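Local coordinates for protein ecdysteroid-phosphate phosphatase (Bombyx mori, PDB 3C7T) that removes phosphate from ecdysteroid phosphates, releasing the active insect moulting hormones, and also acts as a protein tyrosine phosphatase, at residues T61-G64 against W65-A68; A68-V71 against G72-M75; D163-F166 against K167-E170. One frame throughout, in Å; residues are numbered along the deposited sequence. Where two conformers were deposited one is given.

Contact 1 (T61-G64 against W65-A68)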
ATOM      1  N   THR A  61      -8.301  -4.250   3.229  1.00 15.73           N
ATOM      2  CA  THR A  61      -7.597  -4.584   1.986  1.00 14.89           C
ATOM      3  C   THR A  61      -6.143  -4.904   2.362  1.00 14.48           C
ATOM      4  O   THR A  61      -5.726  -4.660   3.513  1.00 14.86           O
ATOM      5  CB  THR A  61      -7.576  -3.381   1.040  1.00 14.95           C
ATOM      6  OG1 THR A  61      -6.971  -2.276   1.705  1.00 17.39           O
ATOM      7  CG2 THR A  61      -9.033  -3.021   0.642  1.00 14.94           C
ATOM      8  N   ARG A  62      -5.383  -5.427   1.398  1.00 14.90           N
ATOM      9  CA  ARG A  62      -3.920  -5.586   1.567  1.00 15.34           C
ATOM     10  C   ARG A  62      -3.285  -4.251   1.932  1.00 15.16           C
ATOM     11  O   ARG A  62      -2.439  -4.191   2.836  1.00 17.04           O
ATOM     12  CB  ARG A  62      -3.266  -6.207   0.319  1.00 16.37           C
ATOM     13  CG  ARG A  62      -3.662  -7.682   0.016  1.00 16.09           C
ATOM     14  CD  ARG A  62      -3.242  -8.661   1.111  1.00 18.19           C
ATOM     15  NE  ARG A  62      -1.789  -8.669   1.328  1.00 19.55           N
ATOM     16  CZ  ARG A  62      -0.913  -9.397   0.639  1.00 23.00           C
ATOM     17  NH1 ARG A  62      -1.315 -10.165  -0.353  1.00 19.79           N
ATOM     18  NH2 ARG A  62       0.393  -9.318   0.927  1.00 21.71           N
ATOM     19  N   LEU A  63      -3.701  -3.184   1.255  1.00 15.18           N
ATOM     20  CA  LEU A  63      -3.168  -1.857   1.525  1.00 15.71           C
ATOM     21  C   LEU A  63      -3.509  -1.464   2.965  1.00 14.71           C
ATOM     22  O   LEU A  63      -2.715  -0.839   3.643  1.00 14.69           O
ATOM     23  CB  LEU A  63      -3.762  -0.831   0.568  1.00 15.81           C
ATOM     24  CG  LEU A  63      -3.319   0.610   0.800  1.00 16.61           C
ATOM     25  CD1 LEU A  63      -1.793   0.715   1.042  1.00 17.81           C
ATOM     26  CD2 LEU A  63      -3.787   1.491  -0.337  1.00 17.29           C
ATOM     27  N   GLY A  64      -4.711  -1.801   3.419  1.00 15.62           N
ATOM     28  CA  GLY A  64      -5.126  -1.448   4.793  1.00 15.91           C
ATOM     29  C   GLY A  64      -4.228  -2.054   5.859  1.00 16.71           C
ATOM     30  O   GLY A  64      -3.852  -1.388   6.817  1.00 16.30           O
ATOM     31  N   TRP A  65      -3.889  -3.332   5.705  1.00 17.94           N
ATOM     32  CA  TRP A  65      -2.848  -3.961   6.532  1.00 17.53           C
ATOM     33  C   TRP A  65      -1.523  -3.208   6.452  1.00 17.58           C
ATOM     34  O   TRP A  65      -0.903  -2.956   7.477  1.00 16.74           O
ATOM     35  CB  TRP A  65      -2.622  -5.394   6.084  1.00 19.75           C
ATOM     36  CG  TRP A  65      -3.620  -6.329   6.634  1.00 20.45           C
ATOM     37  CD1 TRP A  65      -4.861  -6.599   6.123  1.00 22.88           C
ATOM     38  CD2 TRP A  65      -3.469  -7.146   7.799  1.00 22.61           C
ATOM     39  NE1 TRP A  65      -5.495  -7.557   6.912  1.00 22.45           N
ATOM     40  CE2 TRP A  65      -4.655  -7.904   7.936  1.00 22.50           C
ATOM     41  CE3 TRP A  65      -2.425  -7.330   8.737  1.00 21.93           C
ATOM     42  CZ2 TRP A  65      -4.846  -8.826   8.990  1.00 22.04           C
ATOM     43  CZ3 TRP A  65      -2.611  -8.251   9.778  1.00 22.71           C
ATOM     44  CH2 TRP A  65      -3.811  -8.989   9.885  1.00 22.78           C
ATOM     45  N   PHE A  66      -1.106  -2.853   5.238  1.00 15.75           N
ATOM     46  CA  PHE A  66       0.184  -2.156   5.018  1.00 16.48           C
ATOM     47  C   PHE A  66       0.221  -0.772   5.668  1.00 16.03           C
ATOM     48  O   PHE A  66       1.203  -0.380   6.296  1.00 16.25           O
ATOM     49  CB  PHE A  66       0.420  -2.043   3.511  1.00 16.76           C
ATOM     50  CG  PHE A  66       1.754  -1.483   3.144  1.00 18.45           C
ATOM     51  CD1 PHE A  66       2.926  -2.175   3.426  1.00 21.86           C
ATOM     52  CD2 PHE A  66       1.836  -0.258   2.492  1.00 19.26           C
ATOM     53  CE1 PHE A  66       4.184  -1.634   3.058  1.00 21.04           C
ATOM     54  CE2 PHE A  66       3.087   0.287   2.112  1.00 20.63           C
ATOM     55  CZ  PHE A  66       4.257  -0.408   2.415  1.00 22.42           C
ATOM     56  N   GLN A  67      -0.880  -0.026   5.549  1.00 16.01           N
ATOM     57  CA  GLN A  67      -1.023   1.256   6.267  1.00 15.16           C
ATOM     58  C   GLN A  67      -0.836   1.107   7.767  1.00 15.63           C
ATOM     59  O   GLN A  67      -0.125   1.909   8.389  1.00 15.86           O
ATOM     60  CB  GLN A  67      -2.411   1.867   5.984  1.00 14.96           C
ATOM     61  CG  GLN A  67      -2.575   2.278   4.518  1.00 15.77           C
ATOM     62  CD  GLN A  67      -4.020   2.678   4.129  1.00 17.56           C
ATOM     63  OE1 GLN A  67      -5.001   2.223   4.750  1.00 16.13           O
ATOM     64  NE2 GLN A  67      -4.162   3.485   3.042  1.00 18.28           N
ATOM     65  N   ALA A  68      -1.446   0.076   8.344  1.00 15.66           N
ATOM     66  CA  ALA A  68      -1.327  -0.157   9.811  1.00 16.32           C
ATOM     67  C   ALA A  68       0.116  -0.526  10.154  1.00 16.16           C
ATOM     68  O   ALA A  68       0.671  -0.084  11.158  1.00 16.69           O
ATOM     69  CB  ALA A  68      -2.287  -1.255  10.231  1.00 15.08           C
TER

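Contact 2 (A68-V71 against G72-M75)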
ATOM      1  N   ALA A  68      -1.446   0.076   8.344  1.00 15.66           N
ATOM      2  CA  ALA A  68      -1.327  -0.157   9.811  1.00 16.32           C
ATOM      3  C   ALA A  68       0.116  -0.526  10.154  1.00 16.16           C
ATOM      4  O   ALA A  68       0.671  -0.084  11.158  1.00 16.69           O
ATOM      5  CB  ALA A  68      -2.287  -1.255  10.231  1.00 15.08           C
ATOM      6  N   GLN A  69       0.723  -1.343   9.304  1.00 17.32           N
ATOM      7  CA  GLN A  69       2.121  -1.750   9.479  1.00 18.11           C
ATOM      8  C   GLN A  69       3.070  -0.564   9.453  1.00 17.97           C
ATOM      9  O   GLN A  69       3.983  -0.496  10.256  1.00 17.31           O
ATOM     10  CB  GLN A  69       2.518  -2.746   8.410  1.00 19.38           C
ATOM     11  CG  GLN A  69       1.845  -4.076   8.593  1.00 23.79           C
ATOM     12  CD  GLN A  69       1.838  -4.944   7.337  1.00 29.44           C
ATOM     13  OE1 GLN A  69       2.515  -4.652   6.343  1.00 34.46           O
ATOM     14  NE2 GLN A  69       1.069  -6.019   7.386  1.00 31.09           N
ATOM     15  N   LEU A  70       2.838   0.375   8.539  1.00 17.22           N
ATOM     16  CA  LEU A  70       3.656   1.571   8.446  1.00 16.98           C
ATOM     17  C   LEU A  70       3.618   2.405   9.718  1.00 16.97           C
ATOM     18  O   LEU A  70       4.662   2.976  10.138  1.00 16.03           O
ATOM     19  CB  LEU A  70       3.218   2.427   7.265  1.00 17.13           C
ATOM     20  CG  LEU A  70       3.594   1.843   5.916  1.00 17.59           C
ATOM     21  CD1 LEU A  70       2.917   2.743   4.865  1.00 20.65           C
ATOM     22  CD2 LEU A  70       5.126   1.772   5.731  1.00 20.45           C
ATOM     23  N   VAL A  71       2.434   2.489  10.329  1.00 16.60           N
ATOM     24  CA  VAL A  71       2.316   3.169  11.617  1.00 17.50           C
ATOM     25  C   VAL A  71       3.126   2.436  12.719  1.00 18.12           C
ATOM     26  O   VAL A  71       3.927   3.068  13.427  1.00 19.60           O
ATOM     27  CB  VAL A  71       0.841   3.397  12.032  1.00 17.31           C
ATOM     28  CG1 VAL A  71       0.781   4.063  13.450  1.00 18.03           C
ATOM     29  CG2 VAL A  71       0.098   4.243  10.976  1.00 17.33           C
ATOM     30  N   GLY A  72       2.945   1.118  12.833  1.00 18.18           N
ATOM     31  CA  GLY A  72       3.699   0.313  13.844  1.00 18.14           C
ATOM     32  C   GLY A  72       5.208   0.459  13.641  1.00 19.19           C
ATOM     33  O   GLY A  72       5.962   0.695  14.609  1.00 19.84           O
ATOM     34  N   GLU A  73       5.644   0.370  12.381  1.00 19.06           N
ATOM     35  CA  GLU A  73       7.060   0.539  11.986  1.00 19.41           C
ATOM     36  C   GLU A  73       7.554   1.931  12.398  1.00 20.42           C
ATOM     37  O   GLU A  73       8.668   2.073  12.917  1.00 19.38           O
ATOM     38  CB  GLU A  73       7.234   0.305  10.474  1.00 20.71           C
ATOM     39  CG  GLU A  73       8.694   0.256   9.938  1.00 22.94           C
ATOM     40  CD  GLU A  73       8.803   0.372   8.393  1.00 27.29           C
ATOM     41  OE1 GLU A  73       8.229   1.294   7.790  1.00 26.21           O
ATOM     42  OE2 GLU A  73       9.506  -0.451   7.768  1.00 31.72           O
ATOM     43  N   GLY A  74       6.720   2.950  12.184  1.00 19.86           N
ATOM     44  CA  GLY A  74       7.085   4.329  12.475  1.00 20.17           C
ATOM     45  C   GLY A  74       7.259   4.525  13.971  1.00 21.48           C
ATOM     46  O   GLY A  74       8.172   5.253  14.403  1.00 20.62           O
ATOM     47  N   MET A  75       6.406   3.850  14.744  1.00 21.64           N
ATOM     48  CA  MET A  75       6.494   3.870  16.203  1.00 24.32           C
ATOM     49  C   MET A  75       7.808   3.209  16.648  1.00 23.56           C
ATOM     50  O   MET A  75       8.528   3.764  17.482  1.00 24.39           O
ATOM     51  CB  MET A  75       5.261   3.180  16.815  1.00 24.49           C
ATOM     52  CG  MET A  75       4.901   3.730  18.209  1.00 29.46           C
ATOM     53  SD  MET A  75       4.045   5.310  18.112  0.50 29.63           S
ATOM     54  CE  MET A  75       2.331   4.821  17.810  0.50 28.19           C
TER
HETATM   55  O   HOH W   1       6.962   3.436   8.699  1.00 21.03           O

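Contact 3 (D163-F166 against K167-E170)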
ATOM      1  N   ASP A 163     -25.736  10.316  23.327  1.00 34.49           N
ATOM      2  CA  ASP A 163     -25.224  10.364  24.699  1.00 34.45           C
ATOM      3  C   ASP A 163     -24.717   9.013  25.192  1.00 33.44           C
ATOM      4  O   ASP A 163     -23.638   8.936  25.799  1.00 33.39           O
ATOM      5  CB  ASP A 163     -26.287  10.909  25.661  1.00 35.71           C
ATOM      6  CG  ASP A 163     -26.342  12.436  25.675  1.00 39.58           C
ATOM      7  OD1 ASP A 163     -25.715  13.077  24.789  1.00 42.73           O
ATOM      8  OD2 ASP A 163     -27.012  12.995  26.579  1.00 42.81           O
ATOM      9  N   GLU A 164     -25.496   7.961  24.941  1.00 31.97           N
ATOM     10  CA  GLU A 164     -25.142   6.598  25.336  1.00 31.58           C
ATOM     11  C   GLU A 164     -23.873   6.133  24.625  1.00 30.25           C
ATOM     12  O   GLU A 164     -23.033   5.437  25.211  1.00 30.04           O
ATOM     13  CB  GLU A 164     -26.292   5.647  25.007  1.00 32.14           C
ATOM     14  CG  GLU A 164     -27.468   5.741  25.979  1.00 34.50           C
ATOM     15  CD  GLU A 164     -28.762   5.147  25.429  1.00 37.99           C
ATOM     16  OE1 GLU A 164     -28.866   4.863  24.207  1.00 37.76           O
ATOM     17  OE2 GLU A 164     -29.702   4.982  26.240  1.00 40.56           O
ATOM     18  N   PHE A 165     -23.748   6.524  23.359  1.00 28.84           N
ATOM     19  CA  PHE A 165     -22.560   6.188  22.581  1.00 27.39           C
ATOM     20  C   PHE A 165     -21.315   6.800  23.201  1.00 26.51           C
ATOM     21  O   PHE A 165     -20.336   6.086  23.464  1.00 27.14           O
ATOM     22  CB  PHE A 165     -22.711   6.594  21.105  1.00 26.79           C
ATOM     23  CG  PHE A 165     -21.400   6.775  20.395  1.00 26.11           C
ATOM     24  CD1 PHE A 165     -20.602   5.673  20.081  1.00 24.66           C
ATOM     25  CD2 PHE A 165     -20.953   8.044  20.043  1.00 25.10           C
ATOM     26  CE1 PHE A 165     -19.377   5.840  19.435  1.00 24.30           C
ATOM     27  CE2 PHE A 165     -19.701   8.209  19.384  1.00 22.44           C
ATOM     28  CZ  PHE A 165     -18.935   7.108  19.102  1.00 22.56           C
ATOM     29  N   PHE A 166     -21.345   8.105  23.455  1.00 25.21           N
ATOM     30  CA  PHE A 166     -20.177   8.744  24.030  1.00 25.57           C
ATOM     31  C   PHE A 166     -19.830   8.253  25.442  1.00 26.40           C
ATOM     32  O   PHE A 166     -18.665   8.186  25.827  1.00 25.39           O
ATOM     33  CB  PHE A 166     -20.286  10.264  23.957  1.00 25.34           C
ATOM     34  CG  PHE A 166     -19.995  10.819  22.590  1.00 24.91           C
ATOM     35  CD1 PHE A 166     -18.715  10.763  22.064  1.00 26.20           C
ATOM     36  CD2 PHE A 166     -21.001  11.407  21.841  1.00 25.52           C
ATOM     37  CE1 PHE A 166     -18.435  11.278  20.783  1.00 25.75           C
ATOM     38  CE2 PHE A 166     -20.740  11.932  20.563  1.00 26.75           C
ATOM     39  CZ  PHE A 166     -19.454  11.864  20.038  1.00 25.55           C
ATOM     40  N   LYS A 167     -20.856   7.889  26.201  1.00 26.43           N
ATOM     41  CA  LYS A 167     -20.659   7.360  27.542  1.00 26.75           C
ATOM     42  C   LYS A 167     -19.906   6.022  27.508  1.00 27.25           C
ATOM     43  O   LYS A 167     -18.978   5.819  28.292  1.00 27.56           O
ATOM     44  CB  LYS A 167     -22.022   7.228  28.244  1.00 26.89           C
ATOM     45  CG  LYS A 167     -21.992   6.697  29.695  1.00 28.09           C
ATOM     46  CD  LYS A 167     -21.111   7.539  30.592  1.00 31.32           C
ATOM     47  CE  LYS A 167     -21.285   7.137  32.050  1.00 32.72           C
ATOM     48  NZ  LYS A 167     -20.338   7.850  32.929  1.00 33.94           N
ATOM     49  N   ARG A 168     -20.337   5.128  26.614  1.00 26.91           N
ATOM     50  CA  ARG A 168     -19.680   3.862  26.289  1.00 27.51           C
ATOM     51  C   ARG A 168     -18.184   4.075  26.090  1.00 27.06           C
ATOM     52  O   ARG A 168     -17.353   3.458  26.754  1.00 26.72           O
ATOM     53  CB  ARG A 168     -20.193   3.350  24.931  1.00 28.01           C
ATOM     54  CG  ARG A 168     -21.426   2.513  24.929  1.00 29.37           C
ATOM     55  CD  ARG A 168     -21.323   1.414  23.895  1.00 27.72           C
ATOM     56  NE  ARG A 168     -21.703   1.820  22.544  1.00 28.38           N
ATOM     57  CZ  ARG A 168     -20.867   1.909  21.505  1.00 29.04           C
ATOM     58  NH1 ARG A 168     -19.572   1.648  21.646  1.00 27.56           N
ATOM     59  NH2 ARG A 168     -21.332   2.258  20.317  1.00 25.86           N
ATOM     60  N   GLY A 169     -17.852   4.936  25.128  1.00 26.46           N
ATOM     61  CA  GLY A 169     -16.455   5.157  24.741  1.00 25.39           C
ATOM     62  C   GLY A 169     -15.607   5.686  25.881  1.00 25.99           C
ATOM     63  O   GLY A 169     -14.469   5.240  26.094  1.00 24.06           O
ATOM     64  N   GLU A 170     -16.170   6.656  26.600  1.00 25.81           N
ATOM     65  CA  GLU A 170     -15.499   7.296  27.719  1.00 27.08           C
ATOM     66  C   GLU A 170     -15.267   6.312  28.868  1.00 26.40           C
ATOM     67  O   GLU A 170     -14.186   6.291  29.443  1.00 27.14           O
ATOM     68  CB  GLU A 170     -16.323   8.495  28.193  1.00 27.56           C
ATOM     69  CG  GLU A 170     -15.692   9.286  29.345  1.00 29.13           C
ATOM     70  CD  GLU A 170     -16.607  10.396  29.813  1.00 33.19           C
ATOM     71  OE1 GLU A 170     -16.786  11.367  29.057  1.00 33.70           O
ATOM     72  OE2 GLU A 170     -17.145  10.293  30.935  1.00 34.49           O
TER

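Contact 1 (T61-G64 against W65-A68)
L63 and Q67 meet one turn apart at the start of helix 62-77, which T61 caps at its N terminus, in the histidine phosphatase (PGM homology) domain. The two side chains cross at a slant, with Q67 NE2 3.7 Å from L63 CG. Having CG anti to the carbonyl carbon (chi1 -66°), Q67 runs extended back toward the helix start, where OE1 accepts from E14 N and NE2 bonds N250 OD1. An isoleucine here would probably leave E14 N and N250 OD1 without these mates. The side chain of Q67 lies about 7 Å from that of H12, the residue phosphorylated in catalysis. L63 also reaches F66: its CD1 comes to the ring edge, near the ring plane, 4.0 Å from F66 CD2, while the F66 ring stacks on F66 of the second subunit. W65 turns instead against E95, Q98 and D102 of helix 91-104. T61 O lies in the plane of the indole, at its edge, 3.4 Å from W65 CD1, and W65 N donates to that same T61 O at 3.2 Å. The cap is completed by G64 N, which donates to T61 OG1 at 2.9 Å; this hydroxyl is also hydrogen-bonded to E14 OE1.

Contact 2 (A68-V71 against G72-M75)
The carboxylate of E73, the flat group that reaches across this turn of helix 62-77, meets a methyl of L70 obliquely, at its OE1 end, CD2 standing 3.8 Å from E73 OE1. A water donates to the same OE1 at 2.6 Å, and R62 of the second subunit forms a salt bridge to it through NH1, so one oxygen serves a solvent bridge and the dimer interface together; both partners would be expected to stabilise its negative charge. With CG anti to the backbone N (chi1 -172°) and an extended chain, E73 leans back toward the N-terminal end of the helix and lies beside L70, pointing the same way. The water links the carboxylate to the backbone, donating also to L70 O at 2.8 Å. That carbonyl is therefore gripped twice, since G74 N donates to L70 O at 2.9 Å, a bent bond (143° at the hydrogen) tilted well away from the carbonyl plane. Elsewhere the turn is regular α-helix, with E73 N 2.8 Å from Q69 O and M75 N 2.9 Å from V71 O. L70 and E73 face the second subunit, and V71 also touches its L38; V71 and M75 pack into the domain as well: both touch F100 of helix 91-104, V71 rests on L10 and M75 on F8 of strand 5-11, and both meet L230 of strand 230-235.

Contact 3 (D163-F166 against K167-E170)
K167 N and R168 N donate to D163 O and E164 O at 3.0 and 3.1 Å, and G169 N and E170 N continue the α-helical pattern to F165 O and F166 O. The main side-chain meeting is between F165 and R168. R168 brings NH2 to the edge of the F165 ring, in its plane and 3.5 Å from F165 CD1; CD1 in turn lies over a face of the guanidinium, the two planes standing 70° apart. Bends at chi2 and chi3 (-143° and -84°) fold the arginine against the ring, while its CB sits only 3.1 Å from F165 O. The guanidinium is held from outside the turn: NH2 forms a salt bridge to E160 and bonds E120 O, and NH1 bonds F119 O, which ties this helix to the backbone of F119 and E120, the latter a residue of the tungstate pocket. F165 also touches one face of the F166 ring, CE2 lying 3.6 Å above its plane and offset toward the rim. Helix 162-179 thus packs its aromatic side on helix 193-204, F165 touching I194 and Q198 and F166 touching Q198, with Y216 stacked on F166 and I218 against both phenylalanines.

How the contacts relate
From the N terminus, helix 62-77 comes first: contact 1 covers its opening turns, and contact 2 takes over at the shared A68, their centres 11 Å apart. Contact 3 opens later, on helix 162-179, its centre 29 Å from those of contacts 1 and 2, on the opposite side of the chain's centre. Each contact joins adjoining turns of one helix, so none closes a long loop, and none nests in or crosses another. Contacts 1 and 2 together join the domain interior, beside helix 91-104, to the second subunit of the homodimer. Contact 3 touches no other chain and belongs to the packing with helix 193-204, near H192.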